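Local coordinates for SnoaL-like domain-containing protein (Silicibacter pomeroyi, PDB 3FLJ), which is of unknown function but has the cystatin-like fold of the SnoaL-like family, whose curved sheet and helices commonly enclose a small-molecule pocket, at residues A25-V30 / F78-I83. Sequence-based numbering, arbitrary orientation.
Sequences ARMQEV and FRYRRI
Tyr80 OH is hydrogen-bonded to Asp107 OD2, and Met27, a selenomethionine, brings its CE to 4.2 Å from that hydroxyl. The setting is the cystatin-like alpha+beta fold, in which helix 22-31 lies against the curved sheet at strand 78-86. The segment axes approach to 9.4 Å at 146°, so the two run roughly antiparallel. Gln28 carries most of the helix side of the contact. Its CA stands obliquely to the Tyr80 ring, 3.8 Å from CE2, while its own carbonyl O reaches the ring edge in plane, 4.0 Å from the same CE2. Gln28 CG packs 4.0 Å from Tyr80 CD2. Beyond CG the Gln28 chain is extended (chi2 171°), which carries the amide past the ring to Ile83; amide and ring planes are 79° apart, evidence against stacking. Phe78 CE1 sits 3.6 Å above one face of the Tyr80 ring, offset toward its rim. Arg81 and Arg82 form a classic beta bulge opposite Glu93, and both also make salt bridges to the second subunit, tying this strand to the dimer interface. An unidentified ligand near the Tyr80 side chain probably comes from the crystallisation liquor, though such molecules often mark pockets. Ile83 approaches Gln28 from the opposite direction and lays its CG1–CD1 arm over one face of the amide, CD1 3.6 Å from Gln28 CD and CG1 3.7 Å from Gln28 OE1.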
ATOM      1  N   ALA A  25      18.382   2.912  -2.650  1.00 44.94           N
ATOM      2  CA  ALA A  25      19.087   3.773  -1.669  1.00 46.38           C
ATOM      3  C   ALA A  25      18.987   5.268  -2.060  1.00 47.21           C
ATOM      4  O   ALA A  25      18.618   6.099  -1.218  1.00 46.77           O
ATOM      5  CB  ALA A  25      20.565   3.356  -1.524  1.00 45.42           C
ATOM      6  N   ARG A  26      19.278   5.568  -3.338  1.00 48.56           N
ATOM      7  CA  ARG A  26      19.224   6.950  -3.857  0.50 49.08           C
ATOM      8  C   ARG A  26      17.800   7.540  -3.817  1.00 49.13           C
ATOM      9  O   ARG A  26      17.620   8.715  -3.483  1.00 48.52           O
ATOM     10  CB  ARG A  26      19.841   7.029  -5.272  0.50 49.11           C
ATOM     11  CG  ARG A  26      19.936   8.432  -5.919  0.50 49.05           C
ATOM     12  CD  ARG A  26      20.595   9.496  -5.027  0.50 49.63           C
ATOM     13  NE  ARG A  26      20.723  10.777  -5.726  0.50 49.76           N
ATOM     14  CZ  ARG A  26      20.970  11.966  -5.157  0.50 51.19           C
ATOM     15  NH1 ARG A  26      21.141  12.116  -3.832  0.50 51.59           N
ATOM     16  NH2 ARG A  26      21.047  13.050  -5.940  0.50 51.94           N
HETATM   17  N   MSE A  27      16.808   6.725  -4.147  1.00 49.86           N
HETATM   18  CA  MSE A  27      15.390   7.112  -4.129  1.00 52.89           C
HETATM   19  C   MSE A  27      14.894   7.614  -2.758  1.00 54.54           C
HETATM   20  O   MSE A  27      14.096   8.552  -2.714  1.00 54.78           O
HETATM   21  CB  MSE A  27      14.566   5.898  -4.581  1.00 51.94           C
HETATM   22  CG  MSE A  27      13.120   6.015  -4.625  1.00 57.00           C
HETATM   23 SE   MSE A  27      12.463   4.262  -4.998  0.75 50.57          SE
HETATM   24  CE  MSE A  27      10.727   4.856  -4.770  1.00 49.05           C
ATOM     25  N   GLN A  28      15.359   6.983  -1.672  1.00 56.93           N
ATOM     26  CA  GLN A  28      14.948   7.345  -0.298  1.00 59.30           C
ATOM     27  C   GLN A  28      15.305   8.784   0.037  1.00 64.09           C
ATOM     28  O   GLN A  28      14.441   9.559   0.458  1.00 65.89           O
ATOM     29  CB  GLN A  28      15.571   6.420   0.741  1.00 59.78           C
ATOM     30  CG  GLN A  28      15.020   5.023   0.704  1.00 60.54           C
ATOM     31  CD  GLN A  28      15.798   4.080   1.598  1.00 60.28           C
ATOM     32  OE1 GLN A  28      16.384   3.106   1.123  1.00 65.26           O
ATOM     33  NE2 GLN A  28      15.847   4.388   2.890  1.00 55.71           N
ATOM     34  N   GLU A  29      16.572   9.115  -0.181  1.00 67.90           N
ATOM     35  CA  GLU A  29      17.080  10.480   0.033  1.00 72.33           C
ATOM     36  C   GLU A  29      16.498  11.592  -0.880  1.00 73.32           C
ATOM     37  O   GLU A  29      16.459  12.745  -0.444  1.00 74.82           O
ATOM     38  CB  GLU A  29      18.635  10.504   0.075  1.00 72.92           C
ATOM     39  CG  GLU A  29      19.438   9.908  -1.129  1.00 75.01           C
ATOM     40  CD  GLU A  29      20.938   9.664  -0.844  1.00 74.47           C
ATOM     41  OE1 GLU A  29      21.391   9.763   0.323  1.00 81.33           O
ATOM     42  OE2 GLU A  29      21.674   9.332  -1.805  1.00 78.29           O
ATOM     43  N   VAL A  30      15.979  11.232  -2.065  1.00 73.21           N
ATOM     44  CA  VAL A  30      15.481  12.177  -3.095  1.00 73.48           C
ATOM     45  C   VAL A  30      13.948  12.346  -3.170  1.00 74.13           C
ATOM     46  O   VAL A  30      13.473  13.480  -3.328  1.00 73.37           O
ATOM     47  CB  VAL A  30      16.046  11.754  -4.499  1.00 72.62           C
ATOM     48  CG1 VAL A  30      15.421  12.525  -5.644  1.00 73.71           C
ATOM     49  CG2 VAL A  30      17.548  11.922  -4.523  1.00 71.89           C
ATOM     50  N   PHE A  78       7.453  13.614   6.174  1.00 45.71           N
ATOM     51  CA  PHE A  78       7.616  12.394   5.397  1.00 45.46           C
ATOM     52  C   PHE A  78       8.838  11.617   5.867  1.00 46.03           C
ATOM     53  O   PHE A  78       9.908  12.193   6.079  1.00 46.21           O
ATOM     54  CB  PHE A  78       7.743  12.705   3.894  1.00 46.20           C
ATOM     55  CG  PHE A  78       7.753  11.477   3.017  1.00 45.82           C
ATOM     56  CD1 PHE A  78       8.939  10.743   2.810  1.00 48.83           C
ATOM     57  CD2 PHE A  78       6.578  11.030   2.409  1.00 45.63           C
ATOM     58  CE1 PHE A  78       8.946   9.585   2.017  1.00 47.46           C
ATOM     59  CE2 PHE A  78       6.573   9.885   1.599  1.00 46.93           C
ATOM     60  CZ  PHE A  78       7.763   9.155   1.405  1.00 47.23           C
ATOM     61  N   ARG A  79       8.667  10.306   6.008  1.00 44.94           N
ATOM     62  CA  ARG A  79       9.790   9.396   6.247  1.00 44.95           C
ATOM     63  C   ARG A  79       9.413   7.972   5.883  1.00 44.11           C
ATOM     64  O   ARG A  79       8.260   7.560   6.083  1.00 41.91           O
ATOM     65  CB  ARG A  79      10.355   9.446   7.686  1.00 46.17           C
ATOM     66  CG  ARG A  79       9.554   8.807   8.823  1.00 49.18           C
ATOM     67  CD  ARG A  79       8.272   9.541   9.094  1.00 55.49           C
ATOM     68  NE  ARG A  79       7.561   8.976  10.244  1.00 58.69           N
ATOM     69  CZ  ARG A  79       6.525   9.546  10.873  1.00 58.83           C
ATOM     70  NH1 ARG A  79       6.003  10.709  10.467  1.00 55.96           N
ATOM     71  NH2 ARG A  79       5.982   8.923  11.920  1.00 57.47           N
ATOM     72  N   TYR A  80      10.389   7.236   5.358  1.00 43.92           N
ATOM     73  CA  TYR A  80      10.217   5.809   5.113  1.00 43.73           C
ATOM     74  C   TYR A  80      10.346   5.098   6.461  1.00 43.30           C
ATOM     75  O   TYR A  80      11.048   5.587   7.351  1.00 43.33           O
ATOM     76  CB  TYR A  80      11.218   5.281   4.081  1.00 43.58           C
ATOM     77  CG  TYR A  80      10.883   5.746   2.685  1.00 42.54           C
ATOM     78  CD1 TYR A  80       9.819   5.168   1.987  1.00 40.82           C
ATOM     79  CD2 TYR A  80      11.623   6.760   2.047  1.00 42.98           C
ATOM     80  CE1 TYR A  80       9.479   5.582   0.679  1.00 44.28           C
ATOM     81  CE2 TYR A  80      11.299   7.175   0.722  1.00 44.75           C
ATOM     82  CZ  TYR A  80      10.227   6.576   0.053  1.00 45.05           C
ATOM     83  OH  TYR A  80       9.894   6.967  -1.211  1.00 45.38           O
ATOM     84  N   ARG A  81       9.605   4.000   6.615  1.00 43.33           N
ATOM     85  CA  ARG A  81       9.619   3.151   7.815  1.00 44.13           C
ATOM     86  C   ARG A  81      10.337   1.847   7.528  1.00 43.10           C
ATOM     87  O   ARG A  81      11.258   1.485   8.256  1.00 42.85           O
ATOM     88  CB  ARG A  81       8.201   2.889   8.310  1.00 43.52           C
ATOM     89  CG  ARG A  81       7.479   4.188   8.647  1.00 47.49           C
ATOM     90  CD  ARG A  81       6.298   4.010   9.554  1.00 46.48           C
ATOM     91  NE  ARG A  81       5.275   3.087   9.035  1.00 49.98           N
ATOM     92  CZ  ARG A  81       4.049   2.936   9.557  1.00 49.21           C
ATOM     93  NH1 ARG A  81       3.618   3.674  10.583  1.00 47.90           N
ATOM     94  NH2 ARG A  81       3.219   2.052   9.032  1.00 50.51           N
ATOM     95  N   ARG A  82       9.910   1.154   6.466  1.00 42.84           N
ATOM     96  CA  ARG A  82      10.501  -0.124   6.054  1.00 43.19           C
ATOM     97  C   ARG A  82      10.792  -0.181   4.554  1.00 42.52           C
ATOM     98  O   ARG A  82       9.977   0.279   3.764  1.00 44.34           O
ATOM     99  CB  ARG A  82       9.616  -1.294   6.474  1.00 42.38           C
ATOM    100  CG  ARG A  82       9.569  -1.493   7.981  1.00 44.43           C
ATOM    101  CD  ARG A  82       8.843  -2.779   8.330  1.00 45.15           C
ATOM    102  NE  ARG A  82       7.418  -2.753   7.988  1.00 46.75           N
ATOM    103  CZ  ARG A  82       6.575  -3.796   8.075  1.00 50.16           C
ATOM    104  NH1 ARG A  82       6.975  -4.976   8.516  1.00 51.06           N
ATOM    105  NH2 ARG A  82       5.289  -3.665   7.737  1.00 50.73           N
ATOM    106  N   ILE A  83      11.962  -0.723   4.203  1.00 42.73           N
ATOM    107  CA  ILE A  83      12.416  -0.916   2.816  1.00 42.63           C
ATOM    108  C   ILE A  83      12.452  -2.431   2.661  1.00 42.09           C
ATOM    109  O   ILE A  83      13.318  -3.074   3.240  1.00 41.52           O
ATOM    110  CB  ILE A  83      13.833  -0.292   2.553  1.00 43.26           C
ATOM    111  CG1 ILE A  83      13.939   1.166   3.040  1.00 44.04           C
ATOM    112  CG2 ILE A  83      14.211  -0.403   1.070  1.00 42.29           C
ATOM    113  CD1 ILE A  83      12.921   2.107   2.452  1.00 45.28           C
TER